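Local structure of inositol 2-dehydrogenase/D-chiro-inositol 3-dehydrogenase (Lactobacillus casei, 4MIO) at residues G124-Y129 and N276-A281; W183-E188 and L216-G221. The protein oxidises myo-inositol and D-chiro-inositol, with NAD+ as the hydride acceptor, to 2-keto-myo-inositol and 1-keto-D-chiro-inositol, respectively. All coordinates share one frame; numbering follows the deposited sequence.

Interaction 1. Residues G124-Y129 and N276-A281. With NAI (1,4-dihydronicotinamide adenine dinucleotide), chain E.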
loop_
_atom_site.group_PDB
_atom_site.type_symbol
_atom_site.label_atom_id
_atom_site.label_comp_id
_atom_site.label_asym_id
_atom_site.label_seq_id
_atom_site.Cartn_x
_atom_site.Cartn_y
_atom_site.Cartn_z
ATOM N N GLY A 124 30.553 7.204 -12.366
ATOM C CA GLY A 124 29.298 6.506 -12.559
ATOM C C GLY A 124 28.459 6.065 -11.361
ATOM O O GLY A 124 27.970 4.965 -11.332
ATOM N N PHE A 125 28.275 6.956 -10.417
ATOM C CA PHE A 125 27.360 6.705 -9.307
ATOM C C PHE A 125 25.910 6.998 -9.741
ATOM O O PHE A 125 25.429 8.075 -9.550
ATOM C CB PHE A 125 27.747 7.507 -8.062
ATOM C CG PHE A 125 29.039 7.061 -7.402
ATOM C CD1 PHE A 125 29.181 5.805 -6.917
ATOM C CD2 PHE A 125 30.082 7.935 -7.269
ATOM C CE1 PHE A 125 30.355 5.408 -6.306
ATOM C CE2 PHE A 125 31.259 7.531 -6.668
ATOM C CZ PHE A 125 31.388 6.274 -6.205
ATOM N N MET A 126 25.247 6.010 -10.290
ATOM C CA MET A 126 23.947 6.216 -10.901
ATOM C C MET A 126 22.778 6.432 -9.958
ATOM O O MET A 126 21.767 6.871 -10.385
ATOM C CB MET A 126 23.623 5.100 -11.872
ATOM C CG MET A 126 23.088 3.851 -11.228
ATOM S SD MET A 126 24.257 3.021 -10.157
ATOM C CE MET A 126 23.198 1.714 -9.481
ATOM N N ARG A 127 22.943 6.116 -8.687
ATOM C CA ARG A 127 21.833 6.256 -7.751
ATOM C C ARG A 127 21.221 7.651 -7.746
ATOM O O ARG A 127 20.051 7.804 -7.571
ATOM C CB ARG A 127 22.217 5.880 -6.314
ATOM C CG ARG A 127 22.521 4.428 -6.065
ATOM C CD ARG A 127 21.300 3.597 -5.881
ATOM N NE ARG A 127 21.621 2.270 -5.413
ATOM C CZ ARG A 127 21.669 1.937 -4.147
ATOM N NH1 ARG A 127 21.393 2.812 -3.216
ATOM N NH2 ARG A 127 21.975 0.717 -3.814
ATOM N N ARG A 128 22.066 8.641 -7.952
ATOM C CA ARG A 128 21.636 10.004 -7.880
ATOM C C ARG A 128 20.654 10.355 -9.001
ATOM O O ARG A 128 20.024 11.345 -8.938
ATOM C CB ARG A 128 22.853 10.947 -7.959
ATOM C CG ARG A 128 23.833 10.819 -6.835
ATOM C CD ARG A 128 24.797 11.983 -6.836
ATOM N NE ARG A 128 25.910 11.790 -5.920
ATOM C CZ ARG A 128 26.745 12.742 -5.589
ATOM N NH1 ARG A 128 26.574 13.945 -6.062
ATOM N NH2 ARG A 128 27.728 12.499 -4.779
ATOM N N TYR A 129 20.590 9.513 -10.008
ATOM C CA TYR A 129 19.736 9.752 -11.148
ATOM C C TYR A 129 18.442 8.934 -11.094
ATOM O O TYR A 129 17.594 9.078 -11.916
ATOM C CB TYR A 129 20.491 9.435 -12.437
ATOM C CG TYR A 129 21.662 10.380 -12.705
ATOM C CD1 TYR A 129 21.477 11.547 -13.371
ATOM C CD2 TYR A 129 22.934 10.086 -12.257
ATOM C CE1 TYR A 129 22.506 12.412 -13.605
ATOM C CE2 TYR A 129 23.974 10.947 -12.497
ATOM C CZ TYR A 129 23.751 12.115 -13.169
ATOM O OH TYR A 129 24.749 12.986 -13.439
ATOM N N ASN A 276 18.155 -4.464 -14.069
ATOM C CA ASN A 276 16.861 -3.989 -14.479
ATOM C C ASN A 276 16.364 -2.867 -13.551
ATOM O O ASN A 276 15.770 -1.928 -13.993
ATOM C CB ASN A 276 15.866 -5.135 -14.571
ATOM C CG ASN A 276 14.608 -4.765 -15.290
ATOM O OD1 ASN A 276 14.615 -4.601 -16.489
ATOM N ND2 ASN A 276 13.494 -4.652 -14.564
ATOM N N ARG A 277 16.673 -2.994 -12.272
ATOM C CA ARG A 277 16.263 -2.004 -11.274
ATOM C C ARG A 277 16.716 -0.594 -11.590
ATOM O O ARG A 277 16.004 0.319 -11.412
ATOM C CB ARG A 277 16.711 -2.402 -9.868
ATOM C CG ARG A 277 16.448 -1.344 -8.807
ATOM C CD ARG A 277 14.978 -0.985 -8.667
ATOM N NE ARG A 277 14.771 0.049 -7.663
ATOM C CZ ARG A 277 14.883 1.337 -7.886
ATOM N NH1 ARG A 277 15.187 1.795 -9.063
ATOM N NH2 ARG A 277 14.678 2.184 -6.907
ATOM N N PHE A 278 17.931 -0.477 -12.081
ATOM C CA PHE A 278 18.528 0.823 -12.315
ATOM C C PHE A 278 18.747 1.172 -13.785
ATOM O O PHE A 278 19.457 2.074 -14.083
ATOM C CB PHE A 278 19.789 1.018 -11.451
ATOM C CG PHE A 278 19.500 1.155 -9.988
ATOM C CD1 PHE A 278 18.839 2.270 -9.503
ATOM C CD2 PHE A 278 19.838 0.188 -9.100
ATOM C CE1 PHE A 278 18.550 2.397 -8.172
ATOM C CE2 PHE A 278 19.560 0.331 -7.786
ATOM C CZ PHE A 278 18.907 1.425 -7.316
ATOM N N ILE A 279 18.060 0.482 -14.670
ATOM C CA ILE A 279 18.097 0.794 -16.095
ATOM C C ILE A 279 17.886 2.289 -16.387
ATOM O O ILE A 279 18.626 2.856 -17.108
ATOM C CB ILE A 279 17.057 -0.014 -16.920
ATOM C CG1 ILE A 279 17.489 -1.442 -17.060
ATOM C CG2 ILE A 279 16.914 0.576 -18.320
ATOM C CD1 ILE A 279 16.534 -2.274 -17.849
ATOM N N GLN A 280 16.856 2.867 -15.800
ATOM C CA GLN A 280 16.543 4.255 -16.011
ATOM C C GLN A 280 17.664 5.162 -15.537
ATOM O O GLN A 280 18.009 6.090 -16.192
ATOM C CB GLN A 280 15.211 4.634 -15.342
ATOM C CG GLN A 280 14.907 6.140 -15.258
ATOM C CD GLN A 280 15.413 6.844 -13.960
ATOM O OE1 GLN A 280 15.049 6.457 -12.862
ATOM N NE2 GLN A 280 16.206 7.885 -14.126
ATOM N N ALA A 281 18.196 4.848 -14.377
ATOM C CA ALA A 281 19.251 5.644 -13.806
ATOM C C ALA A 281 20.503 5.652 -14.682
ATOM O O ALA A 281 21.091 6.674 -14.901
ATOM C CB ALA A 281 19.567 5.189 -12.386
HETATM P PA NAI E . 34.205 -7.019 -16.863
HETATM O O1A NAI E . 35.283 -7.778 -16.301
HETATM O O2A NAI E . 33.158 -7.651 -17.530
HETATM O O5B NAI E . 34.796 -6.063 -17.947
HETATM C C5B NAI E . 35.962 -5.356 -17.819
HETATM C C4B NAI E . 36.681 -5.249 -19.170
HETATM O O4B NAI E . 37.822 -4.445 -19.054
HETATM C C3B NAI E . 37.264 -6.571 -19.633
HETATM O O3B NAI E . 36.875 -6.811 -20.932
HETATM C C2B NAI E . 38.754 -6.416 -19.495
HETATM O O2B NAI E . 39.466 -7.222 -20.399
HETATM C C1B NAI E . 38.926 -4.970 -19.786
HETATM N N9A NAI E . 40.097 -4.396 -19.167
HETATM C C8A NAI E . 40.611 -4.673 -18.007
HETATM N N7A NAI E . 41.629 -3.879 -17.733
HETATM C C5A NAI E . 41.788 -3.078 -18.764
HETATM C C6A NAI E . 42.680 -2.001 -19.153
HETATM N N6A NAI E . 43.674 -1.567 -18.408
HETATM N N1A NAI E . 42.445 -1.409 -20.312
HETATM C C2A NAI E . 41.497 -1.786 -21.098
HETATM N N3A NAI E . 40.667 -2.761 -20.825
HETATM C C4A NAI E . 40.766 -3.417 -19.681
HETATM O O3 NAI E . 33.747 -6.076 -15.662
HETATM P PN NAI E . 32.486 -5.059 -15.650
HETATM O O1N NAI E . 31.402 -5.633 -14.869
HETATM O O2N NAI E . 32.111 -4.717 -16.983
HETATM O O5D NAI E . 32.911 -3.865 -14.817
HETATM C C5D NAI E . 33.686 -2.841 -15.382
HETATM C C4D NAI E . 33.668 -1.633 -14.482
HETATM O O4D NAI E . 32.334 -1.202 -14.369
HETATM C C3D NAI E . 34.098 -1.957 -13.082
HETATM O O3D NAI E . 34.782 -0.833 -12.610
HETATM C C2D NAI E . 32.784 -2.117 -12.349
HETATM O O2D NAI E . 33.009 -1.755 -11.041
HETATM C C1D NAI E . 31.960 -1.055 -13.021
HETATM N N1N NAI E . 30.537 -1.309 -12.836
HETATM C C2N NAI E . 29.726 -0.410 -12.318
HETATM C C3N NAI E . 28.386 -0.639 -12.110
HETATM C C7N NAI E . 27.486 0.411 -11.494
HETATM O O7N NAI E . 26.454 0.062 -11.014
HETATM N N7N NAI E . 27.885 1.651 -11.505
HETATM C C4N NAI E . 27.770 -1.919 -12.546
HETATM C C5N NAI E . 28.758 -2.786 -13.125
HETATM C C6N NAI E . 30.062 -2.426 -13.247
#

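Interaction 2. Residues W183-E188 and L216-G221. With SO4 (sulfate ion), chain B.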
loop_
_atom_site.group_PDB
_atom_site.type_symbol
_atom_site.label_atom_id
_atom_site.label_comp_id
_atom_site.label_asym_id
_atom_site.label_seq_id
_atom_site.Cartn_x
_atom_site.Cartn_y
_atom_site.Cartn_z
ATOM N N TRP A 183 25.340 13.100 -0.373
ATOM C CA TRP A 183 24.576 13.868 -1.345
ATOM C C TRP A 183 23.133 14.107 -0.919
ATOM O O TRP A 183 22.676 15.189 -0.951
ATOM C CB TRP A 183 24.610 13.189 -2.713
ATOM C CG TRP A 183 23.571 13.625 -3.705
ATOM C CD1 TRP A 183 23.593 14.730 -4.475
ATOM C CD2 TRP A 183 22.373 12.940 -4.051
ATOM N NE1 TRP A 183 22.480 14.792 -5.257
ATOM C CE2 TRP A 183 21.722 13.689 -5.026
ATOM C CE3 TRP A 183 21.783 11.751 -3.628
ATOM C CZ2 TRP A 183 20.524 13.293 -5.567
ATOM C CZ3 TRP A 183 20.606 11.387 -4.171
ATOM C CH2 TRP A 183 19.996 12.153 -5.124
ATOM N N LEU A 184 22.473 13.050 -0.494
ATOM C CA LEU A 184 21.105 13.146 0.002
ATOM C C LEU A 184 20.955 14.178 1.113
ATOM O O LEU A 184 20.079 14.948 1.114
ATOM C CB LEU A 184 20.647 11.783 0.561
ATOM C CG LEU A 184 19.300 11.711 1.298
ATOM C CD1 LEU A 184 18.142 12.027 0.378
ATOM C CD2 LEU A 184 19.100 10.365 1.914
ATOM N N LEU A 185 21.869 14.121 2.055
ATOM C CA LEU A 185 21.833 14.906 3.258
ATOM C C LEU A 185 22.578 16.271 3.173
ATOM O O LEU A 185 22.475 17.044 4.054
ATOM C CB LEU A 185 22.437 14.087 4.403
ATOM C CG LEU A 185 21.708 12.809 4.805
ATOM C CD1 LEU A 185 22.525 12.016 5.738
ATOM C CD2 LEU A 185 20.355 13.140 5.405
ATOM N N ASP A 186 23.260 16.494 2.077
ATOM C CA ASP A 186 24.183 17.629 1.926
ATOM C C ASP A 186 25.072 17.778 3.171
ATOM O O ASP A 186 25.137 18.805 3.748
ATOM C CB ASP A 186 23.415 18.902 1.635
ATOM C CG ASP A 186 24.306 20.059 1.228
ATOM O OD1 ASP A 186 25.482 19.800 0.899
ATOM O OD2 ASP A 186 23.834 21.204 1.268
ATOM N N ASP A 187 25.713 16.696 3.551
ATOM C CA ASP A 187 26.479 16.659 4.778
ATOM C C ASP A 187 27.770 15.879 4.550
ATOM O O ASP A 187 27.969 15.356 3.523
ATOM C CB ASP A 187 25.638 16.065 5.914
ATOM C CG ASP A 187 26.065 16.503 7.308
ATOM O OD1 ASP A 187 27.099 17.125 7.448
ATOM O OD2 ASP A 187 25.332 16.206 8.247
ATOM N N GLU A 188 28.658 15.877 5.513
ATOM C CA GLU A 188 29.912 15.155 5.406
ATOM C C GLU A 188 29.966 14.019 6.432
ATOM O O GLU A 188 29.483 14.167 7.504
ATOM C CB GLU A 188 31.069 16.109 5.657
ATOM C CG GLU A 188 31.021 17.387 4.859
ATOM C CD GLU A 188 31.993 18.452 5.405
ATOM O OE1 GLU A 188 32.139 19.507 4.755
ATOM O OE2 GLU A 188 32.600 18.227 6.468
ATOM N N LEU A 216 26.932 4.905 9.664
ATOM C CA LEU A 216 27.682 6.113 9.365
ATOM C C LEU A 216 27.163 7.306 10.152
ATOM O O LEU A 216 26.007 7.381 10.415
ATOM C CB LEU A 216 27.630 6.476 7.885
ATOM C CG LEU A 216 28.229 5.538 6.861
ATOM C CD1 LEU A 216 27.321 4.362 6.578
ATOM C CD2 LEU A 216 28.539 6.248 5.569
ATOM N N THR A 217 28.053 8.190 10.530
ATOM C CA THR A 217 27.673 9.397 11.194
ATOM C C THR A 217 28.088 10.573 10.316
ATOM O O THR A 217 28.990 10.469 9.581
ATOM C CB THR A 217 28.283 9.530 12.580
ATOM O OG1 THR A 217 29.687 9.588 12.472
ATOM C CG2 THR A 217 27.916 8.324 13.424
ATOM N N THR A 218 27.338 11.661 10.431
ATOM C CA THR A 218 27.640 12.850 9.699
ATOM C C THR A 218 27.965 13.989 10.663
ATOM O O THR A 218 27.764 13.915 11.824
ATOM C CB THR A 218 26.473 13.299 8.781
ATOM O OG1 THR A 218 25.422 13.868 9.544
ATOM C CG2 THR A 218 25.972 12.185 7.959
ATOM N N LYS A 219 28.507 15.056 10.077
ATOM C CA LYS A 219 28.908 16.192 10.845
ATOM C C LYS A 219 27.780 16.853 11.586
ATOM O O LYS A 219 27.951 17.308 12.685
ATOM C CB LYS A 219 29.606 17.194 9.933
ATOM C CG LYS A 219 30.101 18.424 10.620
ATOM C CD LYS A 219 30.816 19.359 9.661
ATOM C CE LYS A 219 31.347 20.604 10.346
ATOM N NZ LYS A 219 32.008 21.553 9.384
ATOM N N LYS A 220 26.618 16.908 10.972
ATOM C CA LYS A 220 25.461 17.445 11.670
ATOM C C LYS A 220 24.833 16.478 12.683
ATOM O O LYS A 220 24.015 16.843 13.438
ATOM C CB LYS A 220 24.427 17.976 10.701
ATOM C CG LYS A 220 24.860 19.209 9.973
ATOM C CD LYS A 220 23.794 19.702 8.996
ATOM C CE LYS A 220 24.151 21.064 8.436
ATOM N NZ LYS A 220 23.146 21.587 7.525
ATOM N N GLY A 221 25.300 15.253 12.680
ATOM C CA GLY A 221 24.908 14.294 13.675
ATOM C C GLY A 221 23.920 13.227 13.204
ATOM O O GLY A 221 23.525 12.410 13.958
HETATM S S SO4 B . 19.723 20.691 8.636
HETATM O O1 SO4 B . 18.359 20.792 8.322
HETATM O O2 SO4 B . 20.129 19.310 8.647
HETATM O O3 SO4 B . 19.975 21.341 9.890
HETATM O O4 SO4 B . 20.442 21.350 7.599
HETATM O O HOH W 1 22.943 19.937 5.419
#

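Interaction 1. Residues G124-Y129 and N276-A281
The terminal methyl of Met126 meets the Phe278 ring obliquely in an off-centre CH-pi contact, CE 4.1 Å from the ring centroid and 3.7 Å from Phe278 CD2. It sits where the loop leaving strand 121-123 of the Rossmann fold meets the start of helix 279-294, for which Phe278 is the N-cap residue. With chi1 at 81°, Met126 CG is held between its own backbone N and carbonyl carbon, and a second bend at chi2 brings the thioether chain past the methyl of Ala281, CG to CB 3.9 Å. Near the far end of the ring, Arg127 NE lies 3.4 Å from Phe278 CZ, the guanidinium and ring planes only 14° apart. Salt bridges to Glu177 and Glu180 of helix 168-185 engage the charged end of Arg127. Replacing Phe278 by an alanine is likely to leave the Met126 methyl without its aromatic partner and Arg127 freer to shift on this side. Met126 SD also approaches the nicotinamide carboxamide of the NADH, whose N7N makes a weak hydrogen bond to Gly124 O. Farther out, Tyr129 CB packs against Ala281, while its hydroxyl bonds Glu288. At the polar edge Gln280, bent at chi2, gives a 2.9 Å hydrogen bond from NE2 to Tyr129 O; the acceptor lies in the Gln280 amide plane, but NE2 is tilted 32° from the carbonyl plane.

Interaction 2. Residues W183-E188 and L216-G221
Asp187 OD2 takes two hydrogen bonds from the opposing turn: one from Thr218 OG1 at 2.7 Å and one from the backbone N of Lys220 at 3.1 Å. The amide of Lys220 uses the syn lone pair, whereas the hydroxyl stands well above the carboxylate plane, 56° out of it. Asp187 CG lies anti to the backbone N (chi1 -155°), which carries the carboxylate across to Thr218-Gly221, a type I beta turn closed by the bond from Gly221 N to Thr218 O. The other oxygen, OD1, accepts the backbone N of Glu188 at 2.8 Å and rests against Lys219 CB.

The backbone adds a third bond between the segments, from Lys219 N to Glu188 O at 2.9 Å, with the donor nearly in line with the C=O. Next to these polar bonds Leu185 CD1 meets Thr218 CG2 at 4.1 Å. The contact joins the end of helix 168-185, terminated by a Schellman motif with Asp186 (positive phi) as C-prime residue and followed by strand 189-195, to the turn after the neighbouring antiparallel strand 212-218 in the C-terminal alpha/beta domain.

At the rim the extended Lys219 and Glu188 side chains run side by side, but NZ and OE2 stay 4.5 Å apart, beyond a salt bridge. Lys220 NZ gives one hydrogen bond to O4 of a sulfate ion, probably from the crystallisation liquor, at 2.7 Å and another to a water that also hydrogen-bonds Asp186 O; Arg198 of the second subunit also binds this sulfate.

Two main-chain amides of the turn, Lys219 N and Lys220 N, are thus satisfied from the segment following the helix. With three N-H or O-H donors around it and two lysines nearby, the Asp187 carboxylate is likely to be stabilised in its charged form.

How the interactions relate
The contacts lie about 22 Å apart, centre to centre, and meet where the loop of interaction 1 touches the helix of interaction 2: Arg128 NH1 packs 3.5 Å from Trp183 CD1. Helix 168-185 joins them. Asp179, about one turn before Trp183, forms a salt bridge with Arg128, while the C-terminal end of the helix leads into 183-188. Interaction 1 is buried, its centre about 8 Å from that of the chain, and borders the nicotinamide end of the NADH. Interaction 2 lies at the surface, its centre about 18 Å from that of the chain, joining the helix end to the turn after strand 212-218, where Gly221 makes backbone hydrogen bonds with the second subunit.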